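Long-range contacts in Alr3699 protein (Nostoc sp., PDB 4XSU), which belongs to the glycosyltransferase families of GT-B fold and holds uridine-5'-diphosphate and alpha-D-glucopyranose in the cleft between its two Rossmann-like domains: residues B[237-242]-B[267-272]; B[215-220]-B[245-250]; B[291-296]-B[313-318]; B[16-21]-B[43-48]. All coordinates share one frame; numbering follows the deposited sequence.

In the fold
From the N terminus, contact 4 comes first: within the N-terminal Rossmann-like domain, 16-21 and 43-48 close a loop that runs through helix 20-29 and strand 37-40. In the C-terminal domain contacts 2 and 1 cross, because 237-242 lies between 215-220 and 245-250, while 267-272 follows both. Contact 1 pairs the edge strand with its neighbour; contact 2 sets the loop before helix 221-228 against the start of helix 248-261. They touch where L215 N lies at hydrogen-bonding distance from D242 O. Contact 3 follows in series, tying two later loops together, and reaches contact 2 through K219 and E294. F272 of contact 1 packs on P18 of contact 4 across the interdomain cleft, where UDP lies.

Contact 1 of 4, residues B[237-242]-B[267-272]; sequences AILVGD and VKFLGF. With UDP (uridine-5'-diphosphate), chain K.
A237 and V267 open a parallel pairing in which backbone bonds alternate along strands 235-240 and 267-271. K268 N donates to A237 O (2.9 Å), L239 N to K268 O (2.8 Å) and L270 N to L239 O (3.2 Å). The pattern then distorts: G241 N reaches G271 O at 2.8 Å, but from above the carbonyl plane, 63° out of it. A water fills in beside this irregular end, donating to L239 O and G241 O and accepting from G271 N.

Apolar contact lies mainly on the L239 side. L239 CD1 touches V267 CG1 at 3.8 Å and F269 CE2 at 3.4 Å, its side chain running alongside the phenyl group and pointing the same way. The face of I238 and V240 is thinner here, V240 CG2 meeting L270 CD1 at 4.1 Å. H255 of helix 248-261 stacks on the F269 ring.

Beyond the strands, F272 has CG anti to its backbone N (chi1 -167°), and UDP N3 lies over one face of its ring, 3.1 Å from CE1. Regular bonding thus secures the edge strand, while its irregular end, bridged by one water, leads into the loop that meets the uracil.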
# COMPACT_ATOMS: atom_id res chain seq x y z
N ALA B 237 -30.82 21.08 -26.80
CA ALA B 237 -30.22 20.47 -25.61
C ALA B 237 -29.04 21.28 -25.11
O ALA B 237 -28.21 21.72 -25.89
CB ALA B 237 -29.77 19.06 -25.91
N ILE B 238 -28.99 21.49 -23.81
CA ILE B 238 -27.76 21.95 -23.21
C ILE B 238 -27.11 20.75 -22.51
O ILE B 238 -27.76 20.02 -21.77
CB ILE B 238 -27.99 23.15 -22.30
CG1 ILE B 238 -28.87 22.81 -21.11
CG2 ILE B 238 -28.66 24.26 -23.09
CD1 ILE B 238 -28.96 23.94 -20.11
N LEU B 239 -25.84 20.51 -22.82
CA LEU B 239 -25.03 19.52 -22.11
C LEU B 239 -24.17 20.26 -21.11
O LEU B 239 -23.31 21.02 -21.50
CB LEU B 239 -24.17 18.76 -23.10
CG LEU B 239 -24.98 18.15 -24.22
CD1 LEU B 239 -24.12 17.25 -25.09
CD2 LEU B 239 -26.13 17.34 -23.67
N VAL B 240 -24.44 20.06 -19.83
CA VAL B 240 -23.65 20.67 -18.78
C VAL B 240 -22.81 19.61 -18.07
O VAL B 240 -23.26 18.46 -17.86
CB VAL B 240 -24.55 21.34 -17.77
CG1 VAL B 240 -23.72 22.12 -16.77
CG2 VAL B 240 -25.53 22.26 -18.47
N GLY B 241 -21.60 20.02 -17.70
CA GLY B 241 -20.58 19.12 -17.17
C GLY B 241 -19.28 19.11 -17.97
O GLY B 241 -19.22 19.51 -19.13
N ASP B 242 -18.24 18.61 -17.31
CA ASP B 242 -16.89 18.56 -17.84
C ASP B 242 -16.59 17.16 -18.31
O ASP B 242 -17.39 16.26 -18.12
CB ASP B 242 -15.89 18.93 -16.74
CG ASP B 242 -14.82 19.85 -17.23
OD1 ASP B 242 -14.57 19.83 -18.45
OD2 ASP B 242 -14.26 20.62 -16.41
N VAL B 267 -27.48 21.90 -30.00
CA VAL B 267 -26.80 21.34 -28.85
C VAL B 267 -25.72 22.29 -28.39
O VAL B 267 -24.86 22.66 -29.17
CB VAL B 267 -26.10 20.01 -29.20
CG1 VAL B 267 -25.56 19.37 -27.93
CG2 VAL B 267 -27.04 19.06 -29.92
N LYS B 268 -25.73 22.65 -27.12
CA LYS B 268 -24.72 23.54 -26.58
C LYS B 268 -24.02 22.91 -25.38
O LYS B 268 -24.67 22.39 -24.48
CB LYS B 268 -25.34 24.87 -26.17
CG LYS B 268 -26.04 25.60 -27.31
CD LYS B 268 -26.93 26.74 -26.80
CE LYS B 268 -26.16 27.76 -25.97
NZ LYS B 268 -25.19 28.55 -26.79
N PHE B 269 -22.69 22.98 -25.36
CA PHE B 269 -21.92 22.56 -24.22
C PHE B 269 -21.60 23.78 -23.39
O PHE B 269 -21.06 24.71 -23.92
CB PHE B 269 -20.62 21.92 -24.66
CG PHE B 269 -20.80 20.63 -25.39
CD1 PHE B 269 -21.00 20.62 -26.75
CD2 PHE B 269 -20.73 19.42 -24.72
CE1 PHE B 269 -21.13 19.43 -27.45
CE2 PHE B 269 -20.86 18.22 -25.41
CZ PHE B 269 -21.06 18.22 -26.78
N LEU B 270 -21.89 23.77 -22.10
CA LEU B 270 -21.48 24.87 -21.24
C LEU B 270 -20.28 24.50 -20.37
O LEU B 270 -19.79 25.35 -19.59
CB LEU B 270 -22.63 25.26 -20.32
CG LEU B 270 -24.00 25.41 -20.97
CD1 LEU B 270 -24.95 25.99 -19.95
CD2 LEU B 270 -23.94 26.32 -22.20
N GLY B 271 -19.83 23.25 -20.47
CA GLY B 271 -18.82 22.75 -19.55
C GLY B 271 -19.32 22.73 -18.11
O GLY B 271 -20.53 22.64 -17.86
N PHE B 272 -18.39 22.85 -17.17
CA PHE B 272 -18.71 22.64 -15.80
C PHE B 272 -19.22 23.91 -15.19
O PHE B 272 -18.54 24.93 -15.21
CB PHE B 272 -17.52 22.13 -14.99
CG PHE B 272 -17.93 21.61 -13.63
CD1 PHE B 272 -18.40 20.31 -13.48
CD2 PHE B 272 -17.87 22.43 -12.51
CE1 PHE B 272 -18.79 19.84 -12.24
CE2 PHE B 272 -18.25 21.96 -11.26
CZ PHE B 272 -18.71 20.66 -11.12
N1 UDP K . -22.85 18.99 -11.38
C2 UDP K . -22.26 20.27 -11.46
N3 UDP K . -21.72 20.69 -12.61
C4 UDP K . -21.74 19.92 -13.70
C5 UDP K . -22.31 18.65 -13.65
C6 UDP K . -22.87 18.20 -12.46
O2 UDP K . -22.24 21.01 -10.45
O4 UDP K . -21.23 20.33 -14.77
C1' UDP K . -23.43 18.52 -10.12
C2' UDP K . -24.92 18.26 -10.31
O2' UDP K . -25.68 19.07 -9.41
C3' UDP K . -25.13 16.79 -10.01
C4' UDP K . -23.77 16.23 -9.64
O4' UDP K . -22.82 17.29 -9.73
O3' UDP K . -26.03 16.65 -8.90
C5' UDP K . -23.36 15.10 -10.59
O5' UDP K . -23.40 13.86 -9.89
PA UDP K . -24.30 12.64 -10.43
O1A UDP K . -25.34 13.20 -11.37
O2A UDP K . -24.72 11.81 -9.25
O3A UDP K . -23.25 11.79 -11.30
PB UDP K . -21.82 11.37 -10.68
O1B UDP K . -20.91 12.51 -11.06
O2B UDP K . -22.09 11.26 -9.20
O3B UDP K . -21.50 10.06 -11.35
O HOH W 1 -20.39 20.70 -21.45

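Contact 2 of 4, residues B[215-220]-B[245-250]; sequences LSPWKG and FGEQDY. With UDP (uridine-5'-diphosphate), chain K.
Y250 meets P217 because its CG stands anti to the backbone N (chi1 -175°), which carries the phenol from the first turn of helix 248-261 across to the loop before helix 221-228. E247, at the N-cap position of the same helix, bends at its second torsion (chi2 -71°) and brings its carboxylate back toward CD of the P217 ring.

The phenol lies flat against the P217 backbone. P217 N sits over the centre of one ring face, and P217 CA makes a CH-pi contact 3.6 Å from the centroid, only 17° off the ring normal. P217 CD adds apolar contact with Y250 CG at 3.8 Å, the two side chains sliding past each other in opposite directions. Next to this pair, E247 OE2 approaches P217 CD at 3.3 Å, and E247 OE1 stays 3.6 Å from S216 OG. The phenol oxygen takes its polar partners elsewhere, hydrogen-bonding to H222 and Q221.

P217 belongs to a short 3-10 turn held by K219 N donating to S216 O at 2.7 Å. From that turn K219 leads away to the UDP diphosphate, where NZ donates to O3B (3.0 Å) and O3A (3.1 Å) and also forms a salt bridge with E294. No hydrogen bond joins the two segments: the Y250 ring face packs on the turn through P217, while K219 of the same turn reaches the diphosphate and probably helps offset its charge.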
# COMPACT_ATOMS: atom_id res chain seq x y z
N LEU B 215 -19.04 14.34 -18.63
CA LEU B 215 -19.04 13.78 -19.98
C LEU B 215 -18.25 12.49 -20.01
O LEU B 215 -17.04 12.47 -19.78
CB LEU B 215 -18.43 14.79 -20.95
CG LEU B 215 -19.21 16.10 -20.95
CD1 LEU B 215 -18.36 17.22 -21.52
CD2 LEU B 215 -20.49 15.92 -21.74
N SER B 216 -18.95 11.40 -20.31
CA SER B 216 -18.38 10.09 -20.17
C SER B 216 -19.32 9.11 -20.81
O SER B 216 -20.49 9.09 -20.48
CB SER B 216 -18.19 9.76 -18.69
OG SER B 216 -17.75 8.43 -18.53
N PRO B 217 -18.82 8.28 -21.72
CA PRO B 217 -19.70 7.43 -22.52
C PRO B 217 -20.87 6.79 -21.79
O PRO B 217 -21.96 6.68 -22.35
CB PRO B 217 -18.76 6.32 -23.01
CG PRO B 217 -17.42 6.96 -23.03
CD PRO B 217 -17.40 7.95 -21.91
N TRP B 218 -20.66 6.37 -20.54
CA TRP B 218 -21.70 5.63 -19.84
C TRP B 218 -22.79 6.53 -19.31
O TRP B 218 -23.84 6.05 -18.91
CB TRP B 218 -21.13 4.73 -18.73
CG TRP B 218 -20.82 5.38 -17.42
CD1 TRP B 218 -19.63 5.90 -17.05
CD2 TRP B 218 -21.69 5.52 -16.28
NE1 TRP B 218 -19.70 6.38 -15.76
CE2 TRP B 218 -20.95 6.15 -15.26
CE3 TRP B 218 -23.03 5.19 -16.03
CZ2 TRP B 218 -21.50 6.46 -14.00
CZ3 TRP B 218 -23.59 5.50 -14.77
CH2 TRP B 218 -22.82 6.14 -13.78
N LYS B 219 -22.53 7.83 -19.30
CA LYS B 219 -23.55 8.82 -18.97
C LYS B 219 -24.45 9.10 -20.16
O LYS B 219 -25.45 9.78 -20.02
CB LYS B 219 -22.89 10.09 -18.50
CG LYS B 219 -22.18 9.92 -17.18
CD LYS B 219 -23.16 9.63 -16.06
CE LYS B 219 -22.50 9.86 -14.73
NZ LYS B 219 -23.42 9.76 -13.58
N GLY B 220 -24.08 8.59 -21.34
CA GLY B 220 -24.95 8.55 -22.51
C GLY B 220 -25.45 9.88 -23.05
O GLY B 220 -26.61 9.96 -23.46
N PHE B 245 -10.28 13.82 -17.81
CA PHE B 245 -9.26 13.46 -18.80
C PHE B 245 -9.18 11.94 -18.97
O PHE B 245 -9.27 11.19 -18.00
CB PHE B 245 -7.88 14.04 -18.44
CG PHE B 245 -6.75 13.57 -19.35
CD1 PHE B 245 -6.77 13.85 -20.71
CD2 PHE B 245 -5.68 12.84 -18.84
CE1 PHE B 245 -5.75 13.42 -21.55
CE2 PHE B 245 -4.65 12.41 -19.67
CZ PHE B 245 -4.69 12.70 -21.03
N GLY B 246 -9.01 11.52 -20.22
CA GLY B 246 -9.13 10.12 -20.59
C GLY B 246 -10.37 9.98 -21.44
O GLY B 246 -10.45 9.08 -22.28
N GLU B 247 -11.33 10.89 -21.24
CA GLU B 247 -12.60 10.85 -21.96
C GLU B 247 -12.67 11.94 -23.03
O GLU B 247 -13.74 12.18 -23.59
CB GLU B 247 -13.77 10.98 -20.97
CG GLU B 247 -13.77 9.95 -19.83
CD GLU B 247 -14.10 8.51 -20.24
OE1 GLU B 247 -14.29 7.68 -19.33
OE2 GLU B 247 -14.17 8.19 -21.45
N GLN B 248 -11.53 12.55 -23.36
CA GLN B 248 -11.47 13.57 -24.41
C GLN B 248 -11.78 13.01 -25.80
O GLN B 248 -12.16 13.76 -26.68
CB GLN B 248 -10.10 14.25 -24.43
CG GLN B 248 -9.74 14.98 -23.14
CD GLN B 248 -10.62 16.18 -22.84
OE1 GLN B 248 -11.15 16.83 -23.75
NE2 GLN B 248 -10.76 16.50 -21.56
N ASP B 249 -11.62 11.71 -25.99
CA ASP B 249 -12.08 11.06 -27.20
C ASP B 249 -13.59 11.17 -27.31
O ASP B 249 -14.14 11.27 -28.41
CB ASP B 249 -11.73 9.57 -27.21
CG ASP B 249 -10.24 9.32 -27.33
OD1 ASP B 249 -9.44 10.21 -26.97
OD2 ASP B 249 -9.89 8.21 -27.78
N TYR B 250 -14.26 11.10 -26.16
CA TYR B 250 -15.72 11.09 -26.12
C TYR B 250 -16.21 12.47 -26.55
O TYR B 250 -17.14 12.58 -27.33
CB TYR B 250 -16.26 10.70 -24.74
CG TYR B 250 -17.79 10.56 -24.63
CD1 TYR B 250 -18.50 9.69 -25.48
CD2 TYR B 250 -18.51 11.26 -23.65
CE1 TYR B 250 -19.88 9.56 -25.37
CE2 TYR B 250 -19.88 11.13 -23.55
CZ TYR B 250 -20.56 10.28 -24.40
OH TYR B 250 -21.93 10.17 -24.27
N1 UDP K . -22.85 18.99 -11.38
C2 UDP K . -22.26 20.27 -11.46
N3 UDP K . -21.72 20.69 -12.61
C4 UDP K . -21.74 19.92 -13.70
C5 UDP K . -22.31 18.65 -13.65
C6 UDP K . -22.87 18.20 -12.46
O2 UDP K . -22.24 21.01 -10.45
O4 UDP K . -21.23 20.33 -14.77
C1' UDP K . -23.43 18.52 -10.12
C2' UDP K . -24.92 18.26 -10.31
O2' UDP K . -25.68 19.07 -9.41
C3' UDP K . -25.13 16.79 -10.01
C4' UDP K . -23.77 16.23 -9.64
O4' UDP K . -22.82 17.29 -9.73
O3' UDP K . -26.03 16.65 -8.90
C5' UDP K . -23.36 15.10 -10.59
O5' UDP K . -23.40 13.86 -9.89
PA UDP K . -24.30 12.64 -10.43
O1A UDP K . -25.34 13.20 -11.37
O2A UDP K . -24.72 11.81 -9.25
O3A UDP K . -23.25 11.79 -11.30
PB UDP K . -21.82 11.37 -10.68
O1B UDP K . -20.91 12.51 -11.06
O2B UDP K . -22.09 11.26 -9.20
O3B UDP K . -21.50 10.06 -11.35

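Contact 3 of 4, residues B[291-296]-B[313-318]; sequences TAPEPF and AKAGGA. With GLC (alpha-D-glucopyranose), chain J.
E294 and G317 are joined by the one direct hydrogen bond between the segments: G317 N donates to E294 O at 2.8 Å, arriving almost straight on to the carbonyl (C=O...N 177°). The same oxygen also receives a CA-H...O contact from G316 CA at 3.4 Å, so two successive glycines close on it. A further contact of this kind runs from G317 CA to P295 O at 3.6 Å. Both glycines bring their CA atoms right up to the 291-296 backbone. G316 and G317 are the central residues of a type II' turn from A315 to A318.

Apolar contact is slight, P293 CB lying 4.2 Å from A315 CB. Off to one side, a water weakly bridges E294 N and A315 O.

The polar end of E294 works away from the turn. CG is anti to the backbone N (chi1 -178°) and the chain bends at chi2 (83°), after which OE1 is gripped by H288 and S290. OE2 lies 3.3 Å from O3 of the alpha-D-glucopyranose, a weak bond whose geometry is doubtful because O3 is modelled too close to its neighbours. The sequence from E294 onward fits the E-x7-E motif known from many GT-B glycosyltransferases, with E294 as its probable first glutamate, in a loop lining the sugar and diphosphate site.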
# COMPACT_ATOMS: atom_id res chain seq x y z
N THR B 291 -26.18 4.78 -19.99
CA THR B 291 -26.19 3.47 -20.62
C THR B 291 -25.68 2.32 -19.70
O THR B 291 -25.58 1.16 -20.13
CB THR B 291 -25.30 3.48 -21.87
OG1 THR B 291 -24.12 4.24 -21.58
CG2 THR B 291 -26.01 4.12 -23.01
N ALA B 292 -25.34 2.65 -18.46
CA ALA B 292 -24.96 1.66 -17.48
C ALA B 292 -25.62 2.10 -16.18
O ALA B 292 -25.83 3.29 -15.99
CB ALA B 292 -23.44 1.58 -17.33
N PRO B 293 -25.96 1.14 -15.30
CA PRO B 293 -26.81 1.47 -14.17
C PRO B 293 -26.26 2.58 -13.29
O PRO B 293 -25.10 2.53 -12.90
CB PRO B 293 -26.90 0.14 -13.40
CG PRO B 293 -26.74 -0.92 -14.45
CD PRO B 293 -25.77 -0.33 -15.44
N GLU B 294 -27.11 3.51 -12.93
CA GLU B 294 -26.71 4.63 -12.15
C GLU B 294 -26.87 4.31 -10.71
O GLU B 294 -27.91 3.87 -10.33
CB GLU B 294 -27.61 5.80 -12.46
CG GLU B 294 -27.25 7.06 -11.71
CD GLU B 294 -26.16 7.82 -12.39
OE1 GLU B 294 -26.12 7.85 -13.61
OE2 GLU B 294 -25.34 8.39 -11.69
N PRO B 295 -25.86 4.54 -9.90
CA PRO B 295 -25.99 4.25 -8.48
C PRO B 295 -27.01 5.07 -7.81
O PRO B 295 -27.82 4.54 -7.13
CB PRO B 295 -24.64 4.66 -7.93
CG PRO B 295 -23.73 4.42 -9.03
CD PRO B 295 -24.47 4.79 -10.26
N PHE B 296 -27.01 6.36 -8.02
CA PHE B 296 -28.02 7.19 -7.43
C PHE B 296 -28.64 8.12 -8.44
O PHE B 296 -29.72 7.89 -8.90
CB PHE B 296 -27.44 8.02 -6.32
CG PHE B 296 -28.45 8.77 -5.56
CD1 PHE B 296 -29.33 8.12 -4.75
CD2 PHE B 296 -28.53 10.12 -5.65
CE1 PHE B 296 -30.27 8.81 -4.04
CE2 PHE B 296 -29.47 10.81 -4.94
CZ PHE B 296 -30.33 10.16 -4.13
N ALA B 313 -32.96 6.91 -17.17
CA ALA B 313 -32.68 5.55 -17.63
C ALA B 313 -33.20 4.55 -16.61
O ALA B 313 -33.03 4.76 -15.40
CB ALA B 313 -31.19 5.34 -17.83
N LYS B 314 -33.85 3.50 -17.11
CA LYS B 314 -34.50 2.52 -16.25
C LYS B 314 -33.49 1.45 -15.85
O LYS B 314 -33.42 0.38 -16.48
CB LYS B 314 -35.75 1.91 -16.91
CG LYS B 314 -36.59 1.09 -15.93
CD LYS B 314 -38.02 0.84 -16.39
CE LYS B 314 -38.10 -0.23 -17.46
NZ LYS B 314 -39.49 -0.75 -17.60
N ALA B 315 -32.70 1.77 -14.83
CA ALA B 315 -31.78 0.83 -14.18
C ALA B 315 -31.16 1.48 -12.97
O ALA B 315 -31.29 2.69 -12.76
CB ALA B 315 -30.69 0.37 -15.14
N GLY B 316 -30.51 0.67 -12.15
CA GLY B 316 -29.88 1.21 -10.95
C GLY B 316 -30.85 1.98 -10.09
O GLY B 316 -32.04 1.75 -10.14
N GLY B 317 -30.32 2.90 -9.30
CA GLY B 317 -31.09 3.63 -8.33
C GLY B 317 -32.08 4.63 -8.91
O GLY B 317 -32.86 5.25 -8.16
N ALA B 318 -32.03 4.81 -10.23
CA ALA B 318 -33.00 5.67 -10.92
C ALA B 318 -34.40 5.12 -10.66
O ALA B 318 -35.30 5.89 -10.28
CB ALA B 318 -32.72 5.70 -12.42
C1 GLC J . -21.94 8.62 -6.69
C2 GLC J . -22.77 7.79 -7.68
C3 GLC J . -24.08 8.44 -8.10
C4 GLC J . -24.72 9.22 -6.95
C5 GLC J . -23.73 10.08 -6.16
C6 GLC J . -23.74 9.68 -4.68
O1 GLC J . -20.57 8.59 -7.08
O2 GLC J . -21.98 7.54 -8.85
O3 GLC J . -24.99 7.43 -8.55
O4 GLC J . -25.76 10.06 -7.48
O5 GLC J . -22.39 9.98 -6.66
O6 GLC J . -24.92 10.20 -4.06
O HOH W 2 -29.44 3.93 -15.46

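Contact 4 of 4, residues B[16-21]-B[43-48]; sequences GKPGGA and DGAFKT. With UDP (uridine-5'-diphosphate), chain K; GLC (alpha-D-glucopyranose), chain J.
F46 starts its contact with G16 at the backbone, F46 N donating to G16 O at 2.8 Å with an N-H...O angle of 148°, the donor tilted 24° from the carbonyl plane. The bond places G16 O at the first turn of helix 45-52. The side chain then continues inward: CB lies close to the same oxygen (2.9 Å in the model) and 3.8 Å from K17 C. With CG anti to the backbone N (chi1 -175°), the chain turns away from the loop; CG passes K17 O at 4.2 Å, and the ring beyond it packs among E22, L25 and I26 of helix 20-29.

One residue before F46, A45 CB touches P18 CG at 3.7 Å. G16 CA comes right up to the facing backbone, 3.7 Å from D43 O.

Past P18, G20 begins helix 20-29 with its N weakly bonded to UDP O1B (3.4 Å). The loop after strand 9-13 is thus pinned to the start of helix 45-52, with the F46 ring wedged against helix 20-29, K47 resting on edge strand 57-59, and P18 facing F272 of the other domain.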
# COMPACT_ATOMS: atom_id res chain seq x y z
N GLY B 16 -9.79 15.37 -5.88
CA GLY B 16 -9.81 16.82 -5.66
C GLY B 16 -10.89 17.51 -6.49
O GLY B 16 -11.12 18.71 -6.33
N LYS B 17 -11.53 16.74 -7.37
CA LYS B 17 -12.58 17.24 -8.24
C LYS B 17 -13.99 17.05 -7.63
O LYS B 17 -14.21 16.11 -6.89
CB LYS B 17 -12.48 16.55 -9.59
CG LYS B 17 -11.19 16.87 -10.31
CD LYS B 17 -11.28 16.62 -11.81
CE LYS B 17 -10.08 17.20 -12.56
NZ LYS B 17 -10.33 17.39 -14.02
N PRO B 18 -14.94 17.95 -7.95
CA PRO B 18 -16.27 17.91 -7.33
C PRO B 18 -17.31 17.01 -8.05
O PRO B 18 -18.31 17.50 -8.58
CB PRO B 18 -16.69 19.38 -7.33
CG PRO B 18 -15.77 20.07 -8.28
CD PRO B 18 -14.85 19.07 -8.89
N GLY B 19 -17.07 15.71 -8.05
CA GLY B 19 -18.04 14.75 -8.54
C GLY B 19 -19.20 14.53 -7.57
O GLY B 19 -19.26 15.13 -6.47
N GLY B 20 -20.11 13.65 -7.97
CA GLY B 20 -21.26 13.29 -7.12
C GLY B 20 -20.90 13.03 -5.68
O GLY B 20 -21.38 13.72 -4.74
N ALA B 21 -20.00 12.06 -5.52
CA ALA B 21 -19.59 11.56 -4.20
C ALA B 21 -19.09 12.69 -3.39
O ALA B 21 -19.41 12.84 -2.21
CB ALA B 21 -18.51 10.49 -4.36
N ASP B 43 -5.48 17.66 -5.11
CA ASP B 43 -5.96 19.02 -4.92
C ASP B 43 -6.86 19.28 -6.11
O ASP B 43 -6.82 18.54 -7.13
CB ASP B 43 -4.77 19.99 -4.91
CG ASP B 43 -5.13 21.41 -4.39
OD1 ASP B 43 -6.17 21.64 -3.75
OD2 ASP B 43 -4.30 22.31 -4.63
N GLY B 44 -7.70 20.30 -5.98
CA GLY B 44 -8.57 20.72 -7.09
C GLY B 44 -9.74 21.53 -6.59
O GLY B 44 -9.77 21.98 -5.42
N ALA B 45 -10.71 21.69 -7.48
CA ALA B 45 -11.91 22.52 -7.19
C ALA B 45 -12.64 22.17 -5.86
O ALA B 45 -13.10 23.07 -5.13
CB ALA B 45 -12.86 22.42 -8.36
N PHE B 46 -12.69 20.87 -5.55
CA PHE B 46 -13.38 20.36 -4.37
C PHE B 46 -12.84 20.95 -3.07
O PHE B 46 -13.58 21.15 -2.11
CB PHE B 46 -13.32 18.83 -4.37
CG PHE B 46 -14.11 18.16 -3.26
CD1 PHE B 46 -15.30 18.71 -2.78
CD2 PHE B 46 -13.67 16.96 -2.72
CE1 PHE B 46 -16.01 18.09 -1.78
CE2 PHE B 46 -14.38 16.34 -1.72
CZ PHE B 46 -15.55 16.90 -1.24
N LYS B 47 -11.54 21.24 -3.02
CA LYS B 47 -10.93 21.82 -1.82
C LYS B 47 -11.49 23.20 -1.55
O LYS B 47 -11.82 23.54 -0.41
CB LYS B 47 -9.40 21.91 -1.99
CG LYS B 47 -8.68 22.54 -0.80
CD LYS B 47 -7.22 22.82 -1.14
CE LYS B 47 -6.53 23.63 -0.05
NZ LYS B 47 -5.09 23.89 -0.37
N THR B 48 -11.55 23.99 -2.62
CA THR B 48 -12.16 25.31 -2.58
C THR B 48 -13.58 25.22 -1.99
O THR B 48 -13.89 25.86 -0.99
CB THR B 48 -12.23 25.95 -3.98
OG1 THR B 48 -10.93 25.90 -4.61
CG2 THR B 48 -12.68 27.39 -3.89
N1 UDP K . -22.85 18.99 -11.38
C2 UDP K . -22.26 20.27 -11.46
N3 UDP K . -21.72 20.69 -12.61
C4 UDP K . -21.74 19.92 -13.70
C5 UDP K . -22.31 18.65 -13.65
C6 UDP K . -22.87 18.20 -12.46
O2 UDP K . -22.24 21.01 -10.45
O4 UDP K . -21.23 20.33 -14.77
C1' UDP K . -23.43 18.52 -10.12
C2' UDP K . -24.92 18.26 -10.31
O2' UDP K . -25.68 19.07 -9.41
C3' UDP K . -25.13 16.79 -10.01
C4' UDP K . -23.77 16.23 -9.64
O4' UDP K . -22.82 17.29 -9.73
O3' UDP K . -26.03 16.65 -8.90
C5' UDP K . -23.36 15.10 -10.59
O5' UDP K . -23.40 13.86 -9.89
PA UDP K . -24.30 12.64 -10.43
O1A UDP K . -25.34 13.20 -11.37
O2A UDP K . -24.72 11.81 -9.25
O3A UDP K . -23.25 11.79 -11.30
PB UDP K . -21.82 11.37 -10.68
O1B UDP K . -20.91 12.51 -11.06
O2B UDP K . -22.09 11.26 -9.20
O3B UDP K . -21.50 10.06 -11.35
C1 GLC J . -21.94 8.62 -6.69
C2 GLC J . -22.77 7.79 -7.68
C3 GLC J . -24.08 8.44 -8.10
C4 GLC J . -24.72 9.22 -6.95
C5 GLC J . -23.73 10.08 -6.16
C6 GLC J . -23.74 9.68 -4.68
O1 GLC J . -20.57 8.59 -7.08
O2 GLC J . -21.98 7.54 -8.85
O3 GLC J . -24.99 7.43 -8.55
O4 GLC J . -25.76 10.06 -7.48
O5 GLC J . -22.39 9.98 -6.66
O6 GLC J . -24.92 10.20 -4.06